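Local coordinates for protein putative phosphinothricin n-acetyltransferase (Acinetobacter baylyi, PDB 2JLM) that probably transfers the acetyl group of acetyl-CoA to L-methionine sulfone and L-methionine sulfoximine, releasing CoA, at residues E114-A119 / Q143-I148. Residues are numbered along the deposited sequence; the frame is centred on the assembly and turned at random.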
loop_
_atom_site.group_PDB
_atom_site.type_symbol
_atom_site.label_atom_id
_atom_site.label_comp_id
_atom_site.label_asym_id
_atom_site.label_seq_id
_atom_site.Cartn_x
_atom_site.Cartn_y
_atom_site.Cartn_z
ATOM N N GLU D 114 -15.678 -13.871 1.389
ATOM C CA GLU D 114 -14.352 -13.318 1.610
ATOM C C GLU D 114 -14.231 -11.948 0.907
ATOM O O GLU D 114 -13.699 -10.993 1.476
ATOM C CB GLU D 114 -13.287 -14.321 1.145
ATOM C CG GLU D 114 -11.864 -14.046 1.640
ATOM C CD GLU D 114 -11.647 -14.366 3.123
ATOM O OE1 GLU D 114 -12.584 -14.854 3.798
ATOM O OE2 GLU D 114 -10.523 -14.123 3.617
ATOM N N LEU D 115 -14.766 -11.839 -0.307
ATOM C CA LEU D 115 -14.756 -10.562 -1.034
ATOM C C LEU D 115 -15.507 -9.468 -0.287
ATOM O O LEU D 115 -15.081 -8.318 -0.269
ATOM C CB LEU D 115 -15.373 -10.720 -2.421
ATOM C CG LEU D 115 -15.027 -9.585 -3.379
ATOM C CD1 LEU D 115 -13.525 -9.591 -3.634
ATOM C CD2 LEU D 115 -15.800 -9.723 -4.671
ATOM N N ILE D 116 -16.625 -9.825 0.328
ATOM C CA ILE D 116 -17.420 -8.848 1.063
ATOM C C ILE D 116 -16.669 -8.350 2.295
ATOM O O ILE D 116 -16.692 -7.150 2.618
ATOM C CB ILE D 116 -18.777 -9.439 1.447
ATOM C CG1 ILE D 116 -19.598 -9.703 0.182
ATOM C CG2 ILE D 116 -19.537 -8.517 2.403
ATOM C CD1 ILE D 116 -20.917 -10.425 0.451
ATOM N N LYS D 117 -15.995 -9.275 2.975
ATOM C CA LYS D 117 -15.129 -8.912 4.093
ATOM C C LYS D 117 -14.083 -7.914 3.617
ATOM O O LYS D 117 -13.836 -6.911 4.275
ATOM C CB LYS D 117 -14.462 -10.155 4.696
ATOM C CG LYS D 117 -15.349 -10.907 5.696
ATOM C CD LYS D 117 -14.677 -12.182 6.214
ATOM N N ARG D 118 -13.495 -8.178 2.450
ATOM C CA ARG D 118 -12.502 -7.278 1.879
ATOM C C ARG D 118 -13.084 -5.892 1.558
ATOM O O ARG D 118 -12.403 -4.878 1.724
ATOM C CB ARG D 118 -11.878 -7.893 0.621
ATOM C CG ARG D 118 -10.577 -7.221 0.179
ATOM C CD ARG D 118 -9.451 -7.479 1.184
ATOM N NE ARG D 118 -9.211 -8.913 1.323
ATOM C CZ ARG D 118 -8.380 -9.606 0.550
ATOM N NH1 ARG D 118 -8.230 -10.913 0.732
ATOM N NH2 ARG D 118 -7.687 -8.995 -0.401
ATOM N N ALA D 119 -14.333 -5.858 1.089
ATOM C CA ALA D 119 -15.007 -4.600 0.760
ATOM C C ALA D 119 -15.147 -3.732 2.002
ATOM O O ALA D 119 -14.882 -2.528 1.964
ATOM C CB ALA D 119 -16.402 -4.858 0.129
ATOM N N GLN D 143 -28.936 -13.050 -3.075
ATOM C CA GLN D 143 -29.940 -12.801 -2.051
ATOM C C GLN D 143 -29.525 -13.365 -0.696
ATOM O O GLN D 143 -29.696 -12.715 0.347
ATOM C CB GLN D 143 -31.297 -13.322 -2.500
ATOM C CG GLN D 143 -31.853 -12.482 -3.629
ATOM C CD GLN D 143 -33.065 -13.075 -4.309
ATOM O OE1 GLN D 143 -33.462 -14.214 -4.041
ATOM N NE2 GLN D 143 -33.660 -12.297 -5.211
ATOM N N LYS D 144 -28.944 -14.556 -0.700
ATOM C CA LYS D 144 -28.587 -15.167 0.577
ATOM C C LYS D 144 -27.465 -14.399 1.264
ATOM O O LYS D 144 -27.306 -14.475 2.475
ATOM C CB LYS D 144 -28.257 -16.664 0.422
ATOM C CG LYS D 144 -29.528 -17.515 0.227
ATOM C CD LYS D 144 -29.307 -18.988 0.572
ATOM N N LEU D 145 -26.698 -13.643 0.485
ATOM C CA LEU D 145 -25.639 -12.817 1.048
ATOM C C LEU D 145 -26.152 -11.421 1.398
ATOM O O LEU D 145 -25.394 -10.576 1.855
ATOM C CB LEU D 145 -24.479 -12.711 0.066
ATOM C CG LEU D 145 -23.692 -14.008 -0.141
ATOM C CD1 LEU D 145 -22.899 -13.957 -1.430
ATOM C CD2 LEU D 145 -22.778 -14.278 1.036
ATOM N N GLY D 146 -27.434 -11.170 1.144
ATOM C CA GLY D 146 -28.036 -9.911 1.548
ATOM C C GLY D 146 -28.101 -8.865 0.446
ATOM O O GLY D 146 -28.462 -7.719 0.699
ATOM N N PHE D 147 -27.741 -9.242 -0.778
ATOM C CA PHE D 147 -27.933 -8.329 -1.898
ATOM C C PHE D 147 -29.409 -8.136 -2.134
ATOM O O PHE D 147 -30.213 -9.029 -1.877
ATOM C CB PHE D 147 -27.299 -8.848 -3.184
ATOM C CG PHE D 147 -25.801 -8.749 -3.198
ATOM C CD1 PHE D 147 -25.161 -7.825 -4.008
ATOM C CD2 PHE D 147 -25.032 -9.587 -2.404
ATOM C CE1 PHE D 147 -23.781 -7.752 -4.038
ATOM C CE2 PHE D 147 -23.662 -9.514 -2.424
ATOM C CZ PHE D 147 -23.030 -8.593 -3.242
ATOM N N ILE D 148 -29.750 -6.960 -2.639
ATOM C CA ILE D 148 -31.115 -6.634 -2.970
ATOM C C ILE D 148 -31.205 -6.299 -4.450
ATOM O O ILE D 148 -30.295 -5.691 -5.024
ATOM C CB ILE D 148 -31.597 -5.427 -2.140
ATOM C CG1 ILE D 148 -31.418 -5.713 -0.646
ATOM C CG2 ILE D 148 -33.043 -5.129 -2.427
#
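The Phe147 ring receives Ile116 obliquely, the CD1 methyl coming to 4.1 Å from CE2, while the rings of His142 (edge-to-face) and His94 (planes at about 50°) meet it within the same chain. This is a contact of the GNAT fold: helix 107-121, the connection of a β-α-β crossover between the parallel strands 91-98 and 126-132, meets the turn that leads from helix 136-144 into strand 148-159. Ile116 is the sole bridge from its segment. Its extended chain (chi2 174°) carries CD1 outward to the turn, where the same methyl also lies 4.2 Å from Leu145 CB. The joint is purely apolar and small, burying 99 Å² in all, with the Ile116 and Leu145 CA atoms still 9.1 Å apart. Met112 widens it by touching both Leu145 and Phe147, and Leu171 of strand 162-172 lies against both Ile116 and Phe147. Elsewhere on helix 107-121, Arg118 is salt-bridged to Glu14 and Glu114 to Arg11 of the second subunit. A Schellman motif ends helix 136-144: Gly146, at a positive phi of 97°, bends the chain sharply between Leu145 and Phe147, whose side chains both reach the methyl of Ile116. Of the two bonds the motif sends back into the last helical turn, one runs from Gly146 N to Gln143 O at 2.9 Å.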